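Local coordinates for DNA mismatch repair protein MLH3 (Saccharomyces cerevisiae S288C, PDB 6RMN) that takes part in DNA mismatch repair as a subunit of the MutLbeta heterodimer, correcting insertion-deletion loops, and is present here as the C-terminal part of the MLH3 chain, at residues A75-D80 / I121-E126; C81-D86 / D137-V142. All coordinates share one frame; numbering follows the deposited sequence.

Contact 1: A75-D80 / I121-E126; sequences ARDLKD and IKTLPE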
ATOM      1  N   ALA B  75      -7.060 -10.960 -42.553  1.00 66.19           N
ATOM      2  CA  ALA B  75      -6.040 -11.503 -43.445  1.00 65.58           C
ATOM      3  C   ALA B  75      -5.889 -10.577 -44.670  1.00 71.68           C
ATOM      4  O   ALA B  75      -6.675 -10.652 -45.620  1.00 73.62           O
ATOM      5  CB  ALA B  75      -6.402 -12.924 -43.862  1.00 66.02           C
ATOM      6  N   ARG B  76      -4.894  -9.671 -44.607  1.00 67.41           N
ATOM      7  CA  ARG B  76      -4.562  -8.689 -45.643  1.00 68.40           C
ATOM      8  C   ARG B  76      -3.940  -9.351 -46.887  1.00 72.00           C
ATOM      9  O   ARG B  76      -2.941 -10.071 -46.775  1.00 70.26           O
ATOM     10  CB  ARG B  76      -3.639  -7.591 -45.048  1.00 69.63           C
ATOM     11  CG  ARG B  76      -3.144  -6.504 -46.023  1.00 84.93           C
ATOM     12  CD  ARG B  76      -4.221  -5.539 -46.501  1.00 98.41           C
ATOM     13  NE  ARG B  76      -4.432  -4.425 -45.575  1.00109.70           N
ATOM     14  CZ  ARG B  76      -5.409  -4.368 -44.676  1.00122.84           C
ATOM     15  NH1 ARG B  76      -6.275  -5.369 -44.561  1.00107.51           N
ATOM     16  NH2 ARG B  76      -5.528  -3.311 -43.883  1.00108.30           N
ATOM     17  N   ASP B  77      -4.543  -9.098 -48.074  1.00 70.18           N
ATOM     18  CA  ASP B  77      -4.091  -9.622 -49.366  1.00 70.25           C
ATOM     19  C   ASP B  77      -2.711  -9.070 -49.715  1.00 73.49           C
ATOM     20  O   ASP B  77      -2.486  -7.860 -49.656  1.00 73.55           O
ATOM     21  CB  ASP B  77      -5.098  -9.297 -50.483  1.00 74.41           C
ATOM     22  CG  ASP B  77      -6.271 -10.253 -50.613  1.00 88.82           C
ATOM     23  OD1 ASP B  77      -6.037 -11.489 -50.654  1.00 89.51           O
ATOM     24  OD2 ASP B  77      -7.419  -9.768 -50.718  1.00 96.49           O
ATOM     25  N   LEU B  78      -1.788  -9.972 -50.049  1.00 69.88           N
ATOM     26  CA  LEU B  78      -0.396  -9.690 -50.374  1.00 70.28           C
ATOM     27  C   LEU B  78      -0.087 -10.038 -51.838  1.00 77.41           C
ATOM     28  O   LEU B  78      -0.513 -11.087 -52.340  1.00 76.73           O
ATOM     29  CB  LEU B  78       0.491 -10.488 -49.401  1.00 68.44           C
ATOM     30  CG  LEU B  78       2.010 -10.349 -49.470  1.00 73.36           C
ATOM     31  CD1 LEU B  78       2.474  -8.933 -49.128  1.00 74.16           C
ATOM     32  CD2 LEU B  78       2.645 -11.311 -48.510  1.00 74.10           C
ATOM     33  N   LYS B  79       0.653  -9.144 -52.514  1.00 77.27           N
ATOM     34  CA  LYS B  79       1.036  -9.297 -53.919  1.00 80.01           C
ATOM     35  C   LYS B  79       2.539  -9.547 -54.069  1.00 84.79           C
ATOM     36  O   LYS B  79       3.321  -9.086 -53.230  1.00 83.47           O
ATOM     37  CB  LYS B  79       0.622  -8.046 -54.727  1.00 85.47           C
ATOM     38  CG  LYS B  79       0.318  -8.333 -56.198  1.00106.80           C
ATOM     39  CD  LYS B  79       0.068  -7.056 -56.996  1.00122.25           C
ATOM     40  CE  LYS B  79      -0.109  -7.339 -58.472  1.00133.58           C
ATOM     41  NZ  LYS B  79      -0.418  -6.105 -59.242  1.00143.34           N
ATOM     42  N   ASP B  80       2.929 -10.268 -55.158  1.00 82.90           N
ATOM     43  CA  ASP B  80       4.309 -10.586 -55.561  1.00 83.65           C
ATOM     44  C   ASP B  80       5.187 -11.072 -54.396  1.00 82.66           C
ATOM     45  O   ASP B  80       6.231 -10.480 -54.089  1.00 82.53           O
ATOM     46  CB  ASP B  80       4.949  -9.386 -56.304  1.00 89.14           C
ATOM     47  CG  ASP B  80       6.162  -9.727 -57.160  1.00108.92           C
ATOM     48  OD1 ASP B  80       6.031 -10.585 -58.074  1.00109.73           O
ATOM     49  OD2 ASP B  80       7.236  -9.123 -56.934  1.00119.64           O
ATOM     50  N   ILE B 121       2.654 -16.780 -51.218  1.00 62.00           N
ATOM     51  CA  ILE B 121       1.863 -16.253 -50.108  1.00 60.30           C
ATOM     52  C   ILE B 121       0.849 -15.247 -50.644  1.00 64.17           C
ATOM     53  O   ILE B 121       1.223 -14.232 -51.238  1.00 64.94           O
ATOM     54  CB  ILE B 121       2.722 -15.726 -48.922  1.00 62.79           C
ATOM     55  CG1 ILE B 121       3.409 -16.892 -48.186  1.00 63.41           C
ATOM     56  CG2 ILE B 121       1.874 -14.947 -47.932  1.00 61.88           C
ATOM     57  CD1 ILE B 121       4.830 -17.063 -48.518  1.00 74.18           C
ATOM     58  N   LYS B 122      -0.439 -15.561 -50.438  1.00 59.38           N
ATOM     59  CA  LYS B 122      -1.595 -14.774 -50.856  1.00 59.05           C
ATOM     60  C   LYS B 122      -2.074 -13.807 -49.774  1.00 61.26           C
ATOM     61  O   LYS B 122      -2.338 -12.647 -50.083  1.00 62.07           O
ATOM     62  CB  LYS B 122      -2.731 -15.696 -51.333  1.00 61.86           C
ATOM     63  CG  LYS B 122      -2.383 -16.450 -52.617  1.00 72.44           C
ATOM     64  CD  LYS B 122      -3.575 -17.186 -53.210  1.00 86.43           C
ATOM     65  CE  LYS B 122      -3.282 -17.670 -54.614  1.00100.64           C
ATOM     66  NZ  LYS B 122      -4.458 -18.338 -55.233  1.00111.49           N
ATOM     67  N   THR B 123      -2.215 -14.276 -48.522  1.00 55.00           N
ATOM     68  CA  THR B 123      -2.681 -13.434 -47.413  1.00 53.69           C
ATOM     69  C   THR B 123      -1.776 -13.543 -46.197  1.00 53.80           C
ATOM     70  O   THR B 123      -1.173 -14.589 -45.960  1.00 52.07           O
ATOM     71  CB  THR B 123      -4.159 -13.723 -47.014  1.00 64.12           C
ATOM     72  OG1 THR B 123      -4.249 -14.939 -46.270  1.00 64.39           O
ATOM     73  CG2 THR B 123      -5.126 -13.743 -48.200  1.00 63.84           C
ATOM     74  N   LEU B 124      -1.715 -12.457 -45.411  1.00 49.26           N
ATOM     75  CA  LEU B 124      -0.974 -12.376 -44.155  1.00 47.15           C
ATOM     76  C   LEU B 124      -1.765 -11.555 -43.152  1.00 50.81           C
ATOM     77  O   LEU B 124      -2.384 -10.585 -43.571  1.00 51.80           O
ATOM     78  CB  LEU B 124       0.398 -11.717 -44.361  1.00 47.07           C
ATOM     79  CG  LEU B 124       1.542 -12.556 -44.944  1.00 50.78           C
ATOM     80  CD1 LEU B 124       2.834 -11.754 -44.888  1.00 50.86           C
ATOM     81  CD2 LEU B 124       1.731 -13.877 -44.181  1.00 49.91           C
ATOM     82  N   PRO B 125      -1.753 -11.866 -41.832  1.00 46.83           N
ATOM     83  CA  PRO B 125      -2.459 -10.990 -40.877  1.00 46.62           C
ATOM     84  C   PRO B 125      -1.709  -9.660 -40.733  1.00 51.95           C
ATOM     85  O   PRO B 125      -0.528  -9.599 -41.078  1.00 52.45           O
ATOM     86  CB  PRO B 125      -2.447 -11.796 -39.579  1.00 46.92           C
ATOM     87  CG  PRO B 125      -1.239 -12.651 -39.672  1.00 50.83           C
ATOM     88  CD  PRO B 125      -1.060 -12.976 -41.138  1.00 47.68           C
ATOM     89  N   GLU B 126      -2.385  -8.603 -40.274  1.00 49.53           N
ATOM     90  CA  GLU B 126      -1.803  -7.258 -40.137  1.00 50.70           C
ATOM     91  C   GLU B 126      -0.494  -7.208 -39.313  1.00 52.82           C
ATOM     92  O   GLU B 126       0.445  -6.538 -39.737  1.00 52.26           O
ATOM     93  CB  GLU B 126      -2.836  -6.254 -39.599  1.00 53.20           C
ATOM     94  CG  GLU B 126      -3.942  -5.935 -40.601  1.00 70.96           C
ATOM     95  CD  GLU B 126      -3.592  -4.914 -41.669  1.00105.42           C
ATOM     96  OE1 GLU B 126      -4.025  -3.746 -41.540  1.00105.81           O
ATOM     97  OE2 GLU B 126      -2.892  -5.281 -42.641  1.00106.58           O
TER
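Short strand 76-77 pairs antiparallel with the end of strand 117-124, R76 opposite L124 and D77 opposite T123, and a salt bridge from R76 to the first turn of helix 126-132 lies beside it. L78 N donates to K122 O at 2.7 Å, nearly straight at 172°. R76 and L124 form the hydrogen-bonded pair: L124 N reaches R76 O at 3.0 Å, while the return bond from R76 N to L124 O is bent and weak. At the non-hydrogen-bonded pair D77 and T123 the backbones lie closer, and OD1 of D77 comes to 3.5 Å from CG2 of T123; the T123 hydroxyl is bonded to G104 instead.

In this antiparallel sheet of the C-terminal region of a MutL-family protein, strand 117-124 also pairs with strand 106-110, with a classic beta bulge where K122 and T123 both face G106; 76-77 joins the sheet at these same residues. L78, with CG anti to the backbone N (chi1 -178°), lays CD2 against L124 CD1 (3.7 Å) and I121 CG2 (3.8 Å), on a patch that Y132 of helix 126-132 also joins.

P125 is the N-cap residue of that helix, and E126 follows it. The E126 chain bends at chi2 (-81°) and brings its carboxylate over one face of the R76 guanidinium: OE2 sits above the centre of the group, and OE1 is 2.8 Å from NH2. With no N-H pointing at OE1, the attraction is one of charge. Without the carboxylate, as with an alanine here, the R76 guanidinium would probably lose this counter-charge and be freer to turn.

Contact 2: C81-D86 / D137-V142; sequences CCIEVD and DYLKMV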
ATOM      1  N   CYS B  81       4.718 -12.131 -53.727  1.00 75.13           N
ATOM      2  CA  CYS B  81       5.406 -12.750 -52.604  1.00 73.07           C
ATOM      3  C   CYS B  81       5.483 -14.249 -52.862  1.00 78.06           C
ATOM      4  O   CYS B  81       4.548 -14.999 -52.562  1.00 76.25           O
ATOM      5  CB  CYS B  81       4.711 -12.427 -51.284  1.00 71.00           C
ATOM      6  SG  CYS B  81       5.638 -12.929 -49.808  1.00 73.27           S
ATOM      7  N   CYS B  82       6.583 -14.660 -53.509  1.00 77.18           N
ATOM      8  CA  CYS B  82       6.866 -16.046 -53.862  1.00 77.60           C
ATOM      9  C   CYS B  82       8.208 -16.425 -53.266  1.00 78.15           C
ATOM     10  O   CYS B  82       9.218 -15.747 -53.497  1.00 79.31           O
ATOM     11  CB  CYS B  82       6.836 -16.247 -55.373  1.00 80.89           C
ATOM     12  SG  CYS B  82       5.347 -15.593 -56.177  1.00 85.57           S
ATOM     13  N   ILE B  83       8.201 -17.482 -52.451  1.00 70.41           N
ATOM     14  CA  ILE B  83       9.382 -17.956 -51.741  1.00 69.00           C
ATOM     15  C   ILE B  83       9.841 -19.309 -52.278  1.00 72.26           C
ATOM     16  O   ILE B  83       9.038 -20.236 -52.401  1.00 70.55           O
ATOM     17  CB  ILE B  83       9.122 -17.940 -50.195  1.00 69.43           C
ATOM     18  CG1 ILE B  83       8.948 -16.486 -49.674  1.00 68.23           C
ATOM     19  CG2 ILE B  83      10.219 -18.682 -49.411  1.00 69.98           C
ATOM     20  CD1 ILE B  83       8.374 -16.356 -48.277  1.00 67.11           C
ATOM     21  N   GLU B  84      11.142 -19.416 -52.595  1.00 70.31           N
ATOM     22  CA  GLU B  84      11.752 -20.659 -53.068  1.00 71.14           C
ATOM     23  C   GLU B  84      11.937 -21.577 -51.862  1.00 72.25           C
ATOM     24  O   GLU B  84      12.443 -21.143 -50.822  1.00 70.78           O
ATOM     25  CB  GLU B  84      13.100 -20.382 -53.753  1.00 75.30           C
ATOM     26  CG  GLU B  84      12.992 -20.078 -55.240  1.00 87.67           C
ATOM     27  CD  GLU B  84      14.265 -19.569 -55.892  1.00110.62           C
ATOM     28  OE1 GLU B  84      15.337 -20.182 -55.677  1.00112.61           O
ATOM     29  OE2 GLU B  84      14.191 -18.560 -56.630  1.00101.78           O
ATOM     30  N   VAL B  85      11.478 -22.830 -51.991  1.00 67.85           N
ATOM     31  CA  VAL B  85      11.543 -23.850 -50.936  1.00 66.63           C
ATOM     32  C   VAL B  85      12.054 -25.204 -51.458  1.00 73.45           C
ATOM     33  O   VAL B  85      11.849 -25.526 -52.631  1.00 73.06           O
ATOM     34  CB  VAL B  85      10.189 -24.009 -50.176  1.00 67.05           C
ATOM     35  CG1 VAL B  85       9.907 -22.817 -49.262  1.00 65.02           C
ATOM     36  CG2 VAL B  85       9.017 -24.264 -51.126  1.00 65.86           C
ATOM     37  N   ASP B  86      12.677 -26.010 -50.565  1.00 72.56           N
ATOM     38  CA  ASP B  86      13.152 -27.382 -50.835  1.00 74.84           C
ATOM     39  C   ASP B  86      11.939 -28.307 -51.017  1.00 77.85           C
ATOM     40  O   ASP B  86      10.829 -27.939 -50.618  1.00 75.51           O
ATOM     41  CB  ASP B  86      13.968 -27.917 -49.634  1.00 77.99           C
ATOM     42  CG  ASP B  86      15.360 -27.347 -49.460  1.00 91.12           C
ATOM     43  OD1 ASP B  86      16.051 -27.131 -50.487  1.00 93.28           O
ATOM     44  OD2 ASP B  86      15.775 -27.147 -48.297  1.00 97.94           O
ATOM     45  N   ASP B 137      13.247 -13.416 -46.787  1.00 61.49           N
ATOM     46  CA  ASP B 137      14.121 -14.294 -45.996  1.00 61.71           C
ATOM     47  C   ASP B 137      13.609 -14.408 -44.550  1.00 62.48           C
ATOM     48  O   ASP B 137      13.706 -15.477 -43.939  1.00 62.90           O
ATOM     49  CB  ASP B 137      15.570 -13.765 -45.993  1.00 66.41           C
ATOM     50  CG  ASP B 137      16.041 -13.161 -47.304  1.00 80.59           C
ATOM     51  OD1 ASP B 137      16.027 -13.887 -48.332  1.00 81.56           O
ATOM     52  OD2 ASP B 137      16.426 -11.959 -47.303  1.00 86.89           O
ATOM     53  N   TYR B 138      13.071 -13.296 -44.011  1.00 55.09           N
ATOM     54  CA  TYR B 138      12.509 -13.231 -42.671  1.00 51.30           C
ATOM     55  C   TYR B 138      11.228 -14.080 -42.585  1.00 52.35           C
ATOM     56  O   TYR B 138      11.069 -14.854 -41.639  1.00 50.98           O
ATOM     57  CB  TYR B 138      12.224 -11.764 -42.255  1.00 50.33           C
ATOM     58  CG  TYR B 138      11.427 -11.681 -40.971  1.00 47.73           C
ATOM     59  CD1 TYR B 138      12.039 -11.876 -39.735  1.00 49.01           C
ATOM     60  CD2 TYR B 138      10.043 -11.508 -40.994  1.00 46.05           C
ATOM     61  CE1 TYR B 138      11.300 -11.880 -38.553  1.00 46.12           C
ATOM     62  CE2 TYR B 138       9.290 -11.533 -39.816  1.00 44.72           C
ATOM     63  CZ  TYR B 138       9.927 -11.708 -38.600  1.00 48.43           C
ATOM     64  OH  TYR B 138       9.212 -11.770 -37.438  1.00 49.20           O
ATOM     65  N   LEU B 139      10.302 -13.879 -43.545  1.00 47.59           N
ATOM     66  CA  LEU B 139       9.005 -14.540 -43.606  1.00 45.70           C
ATOM     67  C   LEU B 139       9.150 -16.056 -43.711  1.00 49.69           C
ATOM     68  O   LEU B 139       8.466 -16.769 -42.979  1.00 47.47           O
ATOM     69  CB  LEU B 139       8.162 -13.960 -44.761  1.00 45.65           C
ATOM     70  CG  LEU B 139       6.710 -14.437 -44.893  1.00 47.90           C
ATOM     71  CD1 LEU B 139       5.911 -14.166 -43.626  1.00 46.53           C
ATOM     72  CD2 LEU B 139       6.044 -13.777 -46.065  1.00 47.87           C
ATOM     73  N   LYS B 140      10.075 -16.539 -44.572  1.00 48.09           N
ATOM     74  CA  LYS B 140      10.362 -17.967 -44.734  1.00 48.68           C
ATOM     75  C   LYS B 140      10.799 -18.560 -43.381  1.00 54.64           C
ATOM     76  O   LYS B 140      10.226 -19.565 -42.946  1.00 53.88           O
ATOM     77  CB  LYS B 140      11.442 -18.200 -45.806  1.00 52.19           C
ATOM     78  CG  LYS B 140      11.703 -19.681 -46.081  1.00 55.22           C
ATOM     79  CD  LYS B 140      12.801 -19.904 -47.094  1.00 58.36           C
ATOM     80  CE  LYS B 140      12.972 -21.372 -47.400  1.00 68.01           C
ATOM     81  NZ  LYS B 140      13.995 -21.610 -48.454  1.00 77.50           N
ATOM     82  N   MET B 141      11.776 -17.910 -42.708  1.00 52.71           N
ATOM     83  CA  MET B 141      12.303 -18.339 -41.415  1.00 54.24           C
ATOM     84  C   MET B 141      11.197 -18.485 -40.366  1.00 55.85           C
ATOM     85  O   MET B 141      11.175 -19.474 -39.637  1.00 56.73           O
ATOM     86  CB  MET B 141      13.382 -17.365 -40.918  1.00 58.64           C
ATOM     87  CG  MET B 141      14.255 -17.944 -39.840  1.00 65.39           C
ATOM     88  SD  MET B 141      14.341 -16.894 -38.380  1.00 72.06           S
ATOM     89  CE  MET B 141      12.957 -17.587 -37.370  1.00 66.06           C
ATOM     90  N   VAL B 142      10.277 -17.513 -40.325  1.00 49.35           N
ATOM     91  CA  VAL B 142       9.170 -17.418 -39.374  1.00 46.36           C
ATOM     92  C   VAL B 142       8.111 -18.513 -39.620  1.00 47.99           C
ATOM     93  O   VAL B 142       7.651 -19.121 -38.661  1.00 47.17           O
ATOM     94  CB  VAL B 142       8.625 -15.967 -39.374  1.00 48.24           C
ATOM     95  CG1 VAL B 142       7.129 -15.893 -39.132  1.00 46.74           C
ATOM     96  CG2 VAL B 142       9.370 -15.136 -38.352  1.00 47.73           C
TER
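K140 NZ donates a hydrogen bond to the backbone carbonyl O of E84 at 2.9 Å, lying in the plane of that carbonyl with a C=O...N angle of 149°. The lysine gets there fully stretched: CG is anti to the backbone N (chi1 -176°) and the chain stays extended beyond CG, running straight from helix 136-151 to strand 82-85. A second, weaker attraction comes from E89 of helix 87-101, a long ion pair with the same ammonium group.

The aliphatic length of K140 is used as well. I83 CG2 lies against its CB, CG and CD, approaching CD to 3.7 Å, and further out V85 CG1 touches CE at 3.9 Å. The lysine therefore crosses two strand side chains obliquely before its charged end reaches the main chain between them.

Strand 82-85 is antiparallel to strand 117-124, with I83 bonded to L119 and V85 to S117 through the backbone, and helix 136-151 packs across one face of this antiparallel sheet in the C-terminal region of MLH3. The axes of strand 82-85 and the helix segment 137-142 pass 9.4 Å apart, their directions 59° from each other, a spacing spanned by side chains, K140 going on to a strand carbonyl.

One helix residue earlier, L139 adds a second apolar patch. Its CD2 methyl is 3.9 Å from C81 SG and 4.1 Å from I83 CD1, the I83 and L139 side chains crossing at about a right angle. C81, I83 and L139 are all buried here; Y132 of helix 126-132 touches both C81 and L139, L128 of that helix adds to the cover on L139, and V85 packs on A90 and F93 of helix 87-101.

How the contacts relate
From the N terminus, strand 76-77 comes first and strand 82-85 follows almost at once; helix 87-101 and strand 106-110 intervene before the chain returns as strand 117-124. That return closes contact 1, and helix 136-151, further on, closes contact 2. Because the segments alternate, the two loops cross and neither nests in the other. Strand 117-124 is the shared element, pairing with both 76-77 and 82-85; I121 N sits 2.9 Å from C81 O, a probable hydrogen bond. The contacts also meet through side chains: I121 CD1 packs on I83 CD1 within the sheet, and L124 CD1 on L139 CD2 joins the sheet to helix 136-151.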